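PDB 4YHE: GH5 from Bacteroidetes bacterium AC2a, which probably hydrolyses beta-glucosidic bonds during cellulose breakdown, as a family 5 glycoside hydrolase linked with a polysaccharide utilization locus. Local coordinates for residues K40-Q44 against Q45-G49; T140-W143 against L144-K148; P266-G269 against E270-V274; Q359-R362 against A363-S367. All coordinates share one frame; numbering follows the deposited sequence.

Contact 1. Residues K40-Q44 against Q45-G49; sequences KAATQ and QTFNG
T46 OG1 is gripped from two directions: T43 N donates to it at 3.0 Å along an almost straight N-H line (177°), and a further hydrogen bond joins it to H348 O. The first of these belongs to a capping box at the start of helix 44-53, with T43 as the N-cap. On the T43 side, OG1 accepts a weak, bent bond from Q45 N at 3.2 Å, and the same hydroxyl also hydrogen-bonds A349 O. T46 can serve because its OG1 stands beside its own backbone N (chi1 -52°), which points it back at T43 N. From the next residue, Q44 and N48 are tied twice across the first turn. N48 N donates to Q44 O at 2.9 Å within the carbonyl plane, while Q44 NE2 reaches N48 OD1 at 3.2 Å from above the plane of that carbonyl, the two amides being turned 38° apart. Q44 NE2 also donates to M90 O, which joins this first turn to helix 78-93. F47 packs on M90 and A91 of that same helix. On the loop side, A42 CB lies obliquely to the F47 ring, 4.1 Å from F47 CE2.

Contact 2. Residues T140-W143 against L144-K148; sequences TMIW and LQIGK
W143 and I146, three residues apart on helix 129-149 of the barrel's outer layer, meet as an aromatic ring and a branched aliphatic chain. I146 CD1 stands over one face of the indole, 4.1 Å from the centroid of the six-membered ring, a CH-pi contact displaced toward the rim. The other branch, I146 CG2, approaches W143 CZ3 at 3.6 Å. I146 can offer both because CG1 lies beside its backbone N (chi1 -67°) while CG2 is anti to it. I142 runs alongside, and I142 CG2 lies 3.7 Å from I146 CD1, thus backing the methyl that covers the ring.

A turn round the helix, M141 bends at chi2 and chi3 and brings CE to 3.2 Å from L144 CD1, tighter than a normal carbon contact. M141 O takes two N-H groups of a single residue: Q145 N at 3.2 Å and Q145 NE2 at 3.0 Å, which arrive from opposite faces of the carbonyl plane. The same amide reaches a loop, where Q145 OE1 accepts from I76 N and NE2 also hydrogen-bonds Y74 O. A leucine in place of Q145 would probably leave M141 O with just the backbone donor and I76 N and Y74 O without their side-chain partner.

Farther out, F159 meets the W143 ring with planes about 35° apart, and C193, A196 and I197 of helix 181-199 pack against the indole. Its polar edge is fixed by a hydrogen bond from W143 NE1 to T161 O, just beyond strand 157-160.

Contact 3. Residues P266-G269 against E270-V274; sequences PGVG and EEAYV
The backbone bond between Y273 and G269 opens helix 270-285, with G269 as its N-cap: Y273 N donates to G269 O at 3.3 Å, nearly along the C=O axis. A glycine cannot cap through a side chain, and a water takes up part of that role. It accepts from G269 N at 2.8 Å and from A272 N at 3.0 Å, spanning the junction of loop and first turn. The backbone of G269 (phi -144°, psi -136°) would set a CB almost against E270 N, which is consistent with glycine here.

Apolar contact is slight within the segments. V268 places CG1 anti to its backbone N (chi1 -173°), and that methyl meets A272 CB at 3.9 Å. Y273 carries its ring against I317 and M321 of helix 304-323.

The polar end of E270 turns to other parts of the fold. The residue is buried, bent at chi2, and its OE2 is held by hydrogen bonds with Y312 OH and H259 ND1, joining the helix start to helix 304-323 and to a loop.

With a carboxylate buried beside the first turn, the helix dipole and the two bonds at OE2 would probably favour its charged form, while the water supplies an acceptor that the glycine cap lacks.

Contact 4. Residues Q359-R362 against A363-S367; sequences QAVR and AMIDS
Helix 357-369, which follows the last barrel strand, carries an i to i+4 salt bridge between R362 and D366. The guanidinium grips the carboxylate side-on: R362 NE donates to D366 OD2 at 2.9 Å, on its syn side, and NH2 to D366 OD1 at 2.9 Å, from above the carboxylate plane. Both oxygens lie in or close to the guanidinium plane, although the two flat groups are turned 37° apart. R362 gets there by folding back, with CG beside its backbone N (chi1 -67°) and the chain bent at chi2 and chi3. NH1 is engaged with A53 O, so the group has a second anchor, and R362 NH2 also rests 3.7 Å from I365 CG2. An alanine at R362 would probably leave the D366 carboxylate without its mate and A53 O without this donor.

On another side, V361 and I365 lie side by side, V361 CG1 3.7 Å from I365 CD1. M364 keeps its CG between backbone N and carbonyl carbon (chi1 57°), 3.1 Å from V361 O.

Toward the barrel, M364 and I365 touch I16 of strand 16-20; V361 and I365 pack on F55, and A360 and M364 meet F314 of helix 304-323.

In the fold
All four contacts sit on the outer helical layer of an eight-stranded parallel beta/alpha (TIM) barrel, their centres 18 to 22 Å from the centre of the chain. Contacts 1 and 3 are helix beginnings; contacts 2 and 4 are helix interiors. Contacts 1 and 4 are nearest neighbours, with centres 20 Å and closest atoms about 7 Å apart, while contacts 3 and 4 have centres 21 Å apart and both pack against helix 304-323. Contact 2 lies across the chain's centre from contacts 3 and 4, at 41 and 36 Å between centres. In this family the active site opens at the C-terminal ends of the barrel strands; the four contacts are best read as packing of the surrounding scaffold.

Contact 1. Residues K40-Q44 against Q45-G49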
loop_
_atom_site.group_PDB
_atom_site.type_symbol
_atom_site.label_atom_id
_atom_site.label_comp_id
_atom_site.label_asym_id
_atom_site.label_seq_id
_atom_site.Cartn_x
_atom_site.Cartn_y
_atom_site.Cartn_z
ATOM N N LYS A 40 6.237 -18.027 -6.810
ATOM C CA LYS A 40 6.987 -18.089 -8.044
ATOM C C LYS A 40 7.088 -16.719 -8.696
ATOM O O LYS A 40 6.286 -15.809 -8.418
ATOM C CB LYS A 40 6.416 -19.159 -8.976
ATOM C CG LYS A 40 6.529 -20.544 -8.350
ATOM C CD LYS A 40 6.090 -21.663 -9.282
ATOM C CE LYS A 40 6.257 -23.036 -8.607
ATOM N NZ LYS A 40 5.732 -23.190 -7.215
ATOM N N ALA A 41 8.057 -16.573 -9.583
ATOM C CA ALA A 41 8.347 -15.262 -10.168
ATOM C C ALA A 41 7.196 -14.807 -11.069
ATOM O O ALA A 41 6.560 -15.643 -11.698
ATOM C CB ALA A 41 9.651 -15.295 -10.952
ATOM N N ALA A 42 6.964 -13.492 -11.140
ATOM C CA ALA A 42 5.855 -12.987 -11.936
ATOM C C ALA A 42 6.188 -13.062 -13.414
ATOM O O ALA A 42 7.353 -13.024 -13.804
ATOM C CB ALA A 42 5.498 -11.580 -11.514
ATOM N N THR A 43 5.152 -13.186 -14.239
ATOM C CA THR A 43 5.323 -13.239 -15.671
ATOM C C THR A 43 4.378 -12.244 -16.312
ATOM O O THR A 43 3.576 -11.621 -15.640
ATOM C CB THR A 43 4.984 -14.653 -16.231
ATOM O OG1 THR A 43 3.579 -14.977 -16.074
ATOM C CG2 THR A 43 5.824 -15.693 -15.559
ATOM N N GLN A 44 4.469 -12.070 -17.619
ATOM C CA GLN A 44 3.462 -11.233 -18.298
ATOM C C GLN A 44 2.049 -11.677 -18.029
ATOM O O GLN A 44 1.145 -10.850 -17.945
ATOM C CB GLN A 44 3.672 -11.245 -19.820
ATOM C CG GLN A 44 2.859 -10.183 -20.565
ATOM C CD GLN A 44 3.169 -8.759 -20.112
ATOM O OE1 GLN A 44 4.312 -8.304 -20.166
ATOM N NE2 GLN A 44 2.135 -8.043 -19.665
ATOM N N GLN A 45 1.839 -12.987 -17.963
ATOM C CA GLN A 45 0.524 -13.561 -17.731
ATOM C C GLN A 45 -0.043 -13.106 -16.368
ATOM O O GLN A 45 -1.252 -12.928 -16.216
ATOM C CB GLN A 45 0.585 -15.096 -17.830
ATOM C CG GLN A 45 0.809 -15.652 -19.255
ATOM C CD GLN A 45 2.136 -15.228 -19.907
ATOM O OE1 GLN A 45 3.259 -15.502 -19.395
ATOM N NE2 GLN A 45 2.020 -14.543 -21.056
ATOM N N THR A 46 0.830 -12.923 -15.372
ATOM C CA THR A 46 0.398 -12.368 -14.102
ATOM C C THR A 46 -0.342 -11.052 -14.304
ATOM O O THR A 46 -1.495 -10.904 -13.876
ATOM C CB THR A 46 1.579 -12.098 -13.146
ATOM O OG1 THR A 46 2.386 -13.277 -13.031
ATOM C CG2 THR A 46 1.071 -11.697 -11.775
ATOM N N PHE A 47 0.306 -10.116 -14.982
ATOM C CA PHE A 47 -0.232 -8.776 -15.156
ATOM C C PHE A 47 -1.421 -8.763 -16.112
ATOM O O PHE A 47 -2.368 -8.001 -15.906
ATOM C CB PHE A 47 0.867 -7.832 -15.602
ATOM C CG PHE A 47 1.972 -7.725 -14.591
ATOM C CD1 PHE A 47 1.825 -6.908 -13.485
ATOM C CD2 PHE A 47 3.117 -8.471 -14.723
ATOM C CE1 PHE A 47 2.821 -6.832 -12.528
ATOM C CE2 PHE A 47 4.117 -8.411 -13.766
ATOM C CZ PHE A 47 3.974 -7.586 -12.678
ATOM N N ASN A 48 -1.397 -9.634 -17.110
ATOM C CA ASN A 48 -2.575 -9.803 -17.982
ATOM C C ASN A 48 -3.815 -10.245 -17.180
ATOM O O ASN A 48 -4.941 -9.758 -17.389
ATOM C CB ASN A 48 -2.261 -10.845 -19.084
ATOM C CG ASN A 48 -1.221 -10.354 -20.098
ATOM O OD1 ASN A 48 -0.822 -9.193 -20.117
ATOM N ND2 ASN A 48 -0.813 -11.250 -20.980
ATOM N N GLY A 49 -3.594 -11.167 -16.249
ATOM C CA GLY A 49 -4.639 -11.655 -15.362
ATOM C C GLY A 49 -5.254 -10.535 -14.559
ATOM O O GLY A 49 -6.475 -10.457 -14.435
#

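Contact 2. Residues T140-W143 against L144-K148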
loop_
_atom_site.group_PDB
_atom_site.type_symbol
_atom_site.label_atom_id
_atom_site.label_comp_id
_atom_site.label_asym_id
_atom_site.label_seq_id
_atom_site.Cartn_x
_atom_site.Cartn_y
_atom_site.Cartn_z
ATOM N N THR A 140 18.555 9.329 -0.610
ATOM C CA THR A 140 18.818 10.155 -1.764
ATOM C C THR A 140 19.499 9.362 -2.900
ATOM O O THR A 140 19.056 9.408 -4.054
ATOM C CB THR A 140 19.659 11.399 -1.377
ATOM O OG1 THR A 140 18.957 12.162 -0.371
ATOM C CG2 THR A 140 19.922 12.255 -2.573
ATOM N N MET A 141 20.566 8.633 -2.583
ATOM C CA MET A 141 21.261 7.856 -3.625
ATOM C C MET A 141 20.368 6.784 -4.267
ATOM O O MET A 141 20.419 6.543 -5.491
ATOM C CB MET A 141 22.518 7.215 -3.024
ATOM C CG MET A 141 23.583 8.234 -2.612
ATOM S SD MET A 141 24.147 9.283 -3.985
ATOM C CE MET A 141 23.080 10.709 -4.003
ATOM N N ILE A 142 19.525 6.155 -3.445
ATOM C CA ILE A 142 18.653 5.128 -3.940
ATOM C C ILE A 142 17.590 5.702 -4.854
ATOM O O ILE A 142 17.432 5.245 -6.004
ATOM C CB ILE A 142 18.029 4.289 -2.798
ATOM C CG1 ILE A 142 19.116 3.442 -2.145
ATOM C CG2 ILE A 142 16.913 3.402 -3.353
ATOM C CD1 ILE A 142 18.626 2.644 -0.965
ATOM N N TRP A 143 16.873 6.713 -4.387
ATOM C CA TRP A 143 15.839 7.311 -5.210
ATOM C C TRP A 143 16.387 8.000 -6.478
ATOM O O TRP A 143 15.727 8.018 -7.517
ATOM C CB TRP A 143 14.926 8.239 -4.378
ATOM C CG TRP A 143 13.807 7.466 -3.734
ATOM C CD1 TRP A 143 13.568 7.309 -2.393
ATOM C CD2 TRP A 143 12.791 6.725 -4.408
ATOM N NE1 TRP A 143 12.458 6.569 -2.198
ATOM C CE2 TRP A 143 11.970 6.152 -3.409
ATOM C CE3 TRP A 143 12.509 6.464 -5.753
ATOM C CZ2 TRP A 143 10.889 5.324 -3.707
ATOM C CZ3 TRP A 143 11.396 5.671 -6.061
ATOM C CH2 TRP A 143 10.599 5.102 -5.034
ATOM N N LEU A 144 17.585 8.555 -6.394
ATOM C CA LEU A 144 18.221 9.105 -7.588
ATOM C C LEU A 144 18.409 8.025 -8.657
ATOM O O LEU A 144 18.091 8.250 -9.816
ATOM C CB LEU A 144 19.572 9.709 -7.232
ATOM C CG LEU A 144 19.604 11.158 -6.764
ATOM C CD1 LEU A 144 21.036 11.516 -6.365
ATOM C CD2 LEU A 144 19.104 12.102 -7.860
ATOM N N GLN A 145 18.899 6.853 -8.250
ATOM C CA GLN A 145 19.145 5.749 -9.190
ATOM C C GLN A 145 17.864 5.228 -9.782
ATOM O O GLN A 145 17.772 4.999 -11.003
ATOM C CB GLN A 145 19.903 4.618 -8.497
ATOM C CG GLN A 145 21.344 4.961 -8.199
ATOM C CD GLN A 145 22.025 3.925 -7.350
ATOM O OE1 GLN A 145 22.446 2.874 -7.851
ATOM N NE2 GLN A 145 22.154 4.204 -6.059
ATOM N N ILE A 146 16.856 5.041 -8.917
ATOM C CA ILE A 146 15.584 4.569 -9.355
ATOM C C ILE A 146 14.988 5.533 -10.352
ATOM O O ILE A 146 14.514 5.118 -11.398
ATOM C CB ILE A 146 14.589 4.339 -8.187
ATOM C CG1 ILE A 146 15.071 3.188 -7.310
ATOM C CG2 ILE A 146 13.202 4.057 -8.721
ATOM C CD1 ILE A 146 14.358 3.053 -5.977
ATOM N N GLY A 147 14.977 6.818 -10.022
ATOM C CA GLY A 147 14.451 7.815 -10.938
ATOM C C GLY A 147 15.228 7.855 -12.265
ATOM O O GLY A 147 14.635 7.984 -13.335
ATOM N N LYS A 148 16.544 7.749 -12.207
ATOM C CA LYS A 148 17.331 7.781 -13.453
ATOM C C LYS A 148 17.020 6.609 -14.368
ATOM O O LYS A 148 16.936 6.792 -15.571
ATOM C CB LYS A 148 18.814 7.856 -13.163
ATOM C CG LYS A 148 19.222 9.276 -12.818
ATOM C CD LYS A 148 20.664 9.342 -12.344
ATOM C CE LYS A 148 20.993 10.724 -11.794
ATOM N NZ LYS A 148 22.193 10.613 -10.929
#

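Contact 3. Residues P266-G269 against E270-V274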
loop_
_atom_site.group_PDB
_atom_site.type_symbol
_atom_site.label_atom_id
_atom_site.label_comp_id
_atom_site.label_asym_id
_atom_site.label_seq_id
_atom_site.Cartn_x
_atom_site.Cartn_y
_atom_site.Cartn_z
ATOM N N PRO A 266 -15.974 -6.207 19.095
ATOM C CA PRO A 266 -17.032 -5.437 19.765
ATOM C C PRO A 266 -17.038 -3.955 19.466
ATOM O O PRO A 266 -16.045 -3.272 19.631
ATOM C CB PRO A 266 -16.761 -5.692 21.264
ATOM C CG PRO A 266 -16.194 -7.053 21.275
ATOM C CD PRO A 266 -15.263 -7.061 20.065
ATOM N N GLY A 267 -18.177 -3.490 18.973
ATOM C CA GLY A 267 -18.388 -2.096 18.678
ATOM C C GLY A 267 -17.613 -1.510 17.523
ATOM O O GLY A 267 -17.558 -0.292 17.403
ATOM N N VAL A 268 -17.006 -2.344 16.678
ATOM C CA VAL A 268 -16.230 -1.819 15.560
ATOM C C VAL A 268 -16.732 -2.413 14.241
ATOM O O VAL A 268 -16.437 -3.560 13.904
ATOM C CB VAL A 268 -14.729 -2.111 15.695
ATOM C CG1 VAL A 268 -13.989 -1.389 14.575
ATOM C CG2 VAL A 268 -14.202 -1.666 17.067
ATOM N N GLY A 269 -17.475 -1.611 13.498
ATOM C CA GLY A 269 -18.052 -2.053 12.256
ATOM C C GLY A 269 -18.093 -0.974 11.206
ATOM O O GLY A 269 -17.143 -0.268 11.024
ATOM N N GLU A 270 -19.223 -0.860 10.507
ATOM C CA GLU A 270 -19.342 0.055 9.393
ATOM C C GLU A 270 -19.064 1.511 9.713
ATOM O O GLU A 270 -18.334 2.179 8.979
ATOM C CB GLU A 270 -20.739 -0.044 8.763
ATOM C CG GLU A 270 -21.050 -1.394 8.155
ATOM C CD GLU A 270 -21.811 -2.335 9.094
ATOM O OE1 GLU A 270 -21.726 -2.174 10.333
ATOM O OE2 GLU A 270 -22.498 -3.245 8.581
ATOM N N GLU A 271 -19.673 2.009 10.789
ATOM C CA GLU A 271 -19.528 3.410 11.172
ATOM C C GLU A 271 -18.061 3.769 11.446
ATOM O O GLU A 271 -17.563 4.820 11.034
ATOM C CB GLU A 271 -20.349 3.727 12.433
ATOM C CG GLU A 271 -21.846 3.769 12.205
ATOM C CD GLU A 271 -22.618 4.222 13.449
ATOM O OE1 GLU A 271 -22.112 4.022 14.591
ATOM O OE2 GLU A 271 -23.739 4.774 13.277
ATOM N N ALA A 272 -17.376 2.894 12.154
ATOM C CA ALA A 272 -15.953 3.129 12.426
ATOM C C ALA A 272 -15.137 3.259 11.134
ATOM O O ALA A 272 -14.344 4.169 10.984
ATOM C CB ALA A 272 -15.420 2.022 13.281
ATOM N N TYR A 273 -15.356 2.351 10.196
ATOM C CA TYR A 273 -14.548 2.328 8.984
ATOM C C TYR A 273 -14.841 3.570 8.147
ATOM O O TYR A 273 -13.933 4.245 7.678
ATOM C CB TYR A 273 -14.753 1.017 8.200
ATOM C CG TYR A 273 -13.615 0.706 7.232
ATOM C CD1 TYR A 273 -13.437 1.446 6.087
ATOM C CD2 TYR A 273 -12.682 -0.300 7.505
ATOM C CE1 TYR A 273 -12.393 1.180 5.200
ATOM C CE2 TYR A 273 -11.640 -0.575 6.640
ATOM C CZ TYR A 273 -11.494 0.179 5.479
ATOM O OH TYR A 273 -10.437 -0.069 4.607
ATOM N N VAL A 274 -16.114 3.916 8.010
ATOM C CA VAL A 274 -16.487 5.139 7.326
ATOM C C VAL A 274 -15.937 6.390 7.978
ATOM O O VAL A 274 -15.498 7.327 7.275
ATOM C CB VAL A 274 -18.028 5.216 7.119
ATOM C CG1 VAL A 274 -18.411 6.558 6.560
ATOM C CG2 VAL A 274 -18.483 4.084 6.193
HETATM O O HOH W 1 -18.615 0.947 13.994
#

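Contact 4. Residues Q359-R362 against A363-S367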
loop_
_atom_site.group_PDB
_atom_site.type_symbol
_atom_site.label_atom_id
_atom_site.label_comp_id
_atom_site.label_asym_id
_atom_site.label_seq_id
_atom_site.Cartn_x
_atom_site.Cartn_y
_atom_site.Cartn_z
ATOM N N GLN A 359 -14.373 -14.536 -6.439
ATOM C CA GLN A 359 -15.533 -13.959 -5.756
ATOM C C GLN A 359 -15.116 -12.745 -4.912
ATOM O O GLN A 359 -15.841 -11.784 -4.813
ATOM C CB GLN A 359 -16.237 -15.042 -4.917
ATOM C CG GLN A 359 -17.067 -16.055 -5.737
ATOM C CD GLN A 359 -16.321 -16.859 -6.828
ATOM O OE1 GLN A 359 -15.301 -17.547 -6.574
ATOM N NE2 GLN A 359 -16.857 -16.805 -8.065
ATOM N N ALA A 360 -13.930 -12.810 -4.299
ATOM C CA ALA A 360 -13.368 -11.710 -3.528
ATOM C C ALA A 360 -12.985 -10.538 -4.424
ATOM O O ALA A 360 -13.290 -9.398 -4.116
ATOM C CB ALA A 360 -12.141 -12.214 -2.765
ATOM N N VAL A 361 -12.363 -10.852 -5.557
ATOM C CA VAL A 361 -11.854 -9.868 -6.472
ATOM C C VAL A 361 -13.056 -9.120 -7.103
ATOM O O VAL A 361 -13.053 -7.907 -7.184
ATOM C CB VAL A 361 -10.940 -10.561 -7.523
ATOM C CG1 VAL A 361 -10.736 -9.746 -8.757
ATOM C CG2 VAL A 361 -9.585 -10.869 -6.898
ATOM N N ARG A 362 -14.084 -9.876 -7.460
ATOM C CA ARG A 362 -15.317 -9.298 -8.002
ATOM C C ARG A 362 -16.022 -8.395 -6.975
ATOM O O ARG A 362 -16.462 -7.297 -7.336
ATOM C CB ARG A 362 -16.238 -10.413 -8.484
ATOM C CG ARG A 362 -15.735 -11.193 -9.696
ATOM C CD ARG A 362 -16.261 -10.628 -11.033
ATOM N NE ARG A 362 -15.883 -9.243 -11.232
ATOM C CZ ARG A 362 -14.692 -8.800 -11.623
ATOM N NH1 ARG A 362 -13.705 -9.628 -11.913
ATOM N NH2 ARG A 362 -14.467 -7.504 -11.717
ATOM N N ALA A 363 -16.114 -8.833 -5.710
ATOM C CA ALA A 363 -16.717 -8.016 -4.667
ATOM C C ALA A 363 -16.076 -6.634 -4.593
ATOM O O ALA A 363 -16.767 -5.594 -4.616
ATOM C CB ALA A 363 -16.685 -8.718 -3.336
ATOM N N MET A 364 -14.737 -6.590 -4.547
ATOM C CA MET A 364 -14.054 -5.340 -4.371
ATOM C C MET A 364 -14.119 -4.451 -5.628
ATOM O O MET A 364 -14.523 -3.276 -5.549
ATOM C CB MET A 364 -12.607 -5.596 -3.855
ATOM C CG MET A 364 -11.734 -6.478 -4.708
ATOM S SD MET A 364 -10.103 -6.768 -3.900
ATOM C CE MET A 364 -10.523 -7.739 -2.515
ATOM N N ILE A 365 -13.797 -5.012 -6.795
ATOM C CA ILE A 365 -13.706 -4.216 -7.997
ATOM C C ILE A 365 -15.122 -3.761 -8.377
ATOM O O ILE A 365 -15.329 -2.607 -8.614
ATOM C CB ILE A 365 -13.079 -5.004 -9.146
ATOM C CG1 ILE A 365 -11.608 -5.283 -8.826
ATOM C CG2 ILE A 365 -13.194 -4.284 -10.486
ATOM C CD1 ILE A 365 -10.964 -6.232 -9.803
ATOM N N ASP A 366 -16.074 -4.670 -8.386
ATOM C CA ASP A 366 -17.405 -4.313 -8.934
ATOM C C ASP A 366 -18.139 -3.309 -8.022
ATOM O O ASP A 366 -18.903 -2.476 -8.507
ATOM C CB ASP A 366 -18.241 -5.541 -9.149
ATOM C CG ASP A 366 -17.690 -6.430 -10.229
ATOM O OD1 ASP A 366 -16.862 -5.983 -11.018
ATOM O OD2 ASP A 366 -18.111 -7.581 -10.309
ATOM N N SER A 367 -17.861 -3.341 -6.715
ATOM C CA SER A 367 -18.465 -2.375 -5.820
ATOM C C SER A 367 -17.884 -0.967 -6.040
ATOM O O SER A 367 -18.642 -0.000 -6.151
ATOM C CB SER A 367 -18.353 -2.823 -4.373
ATOM O OG SER A 367 -19.141 -2.008 -3.525
#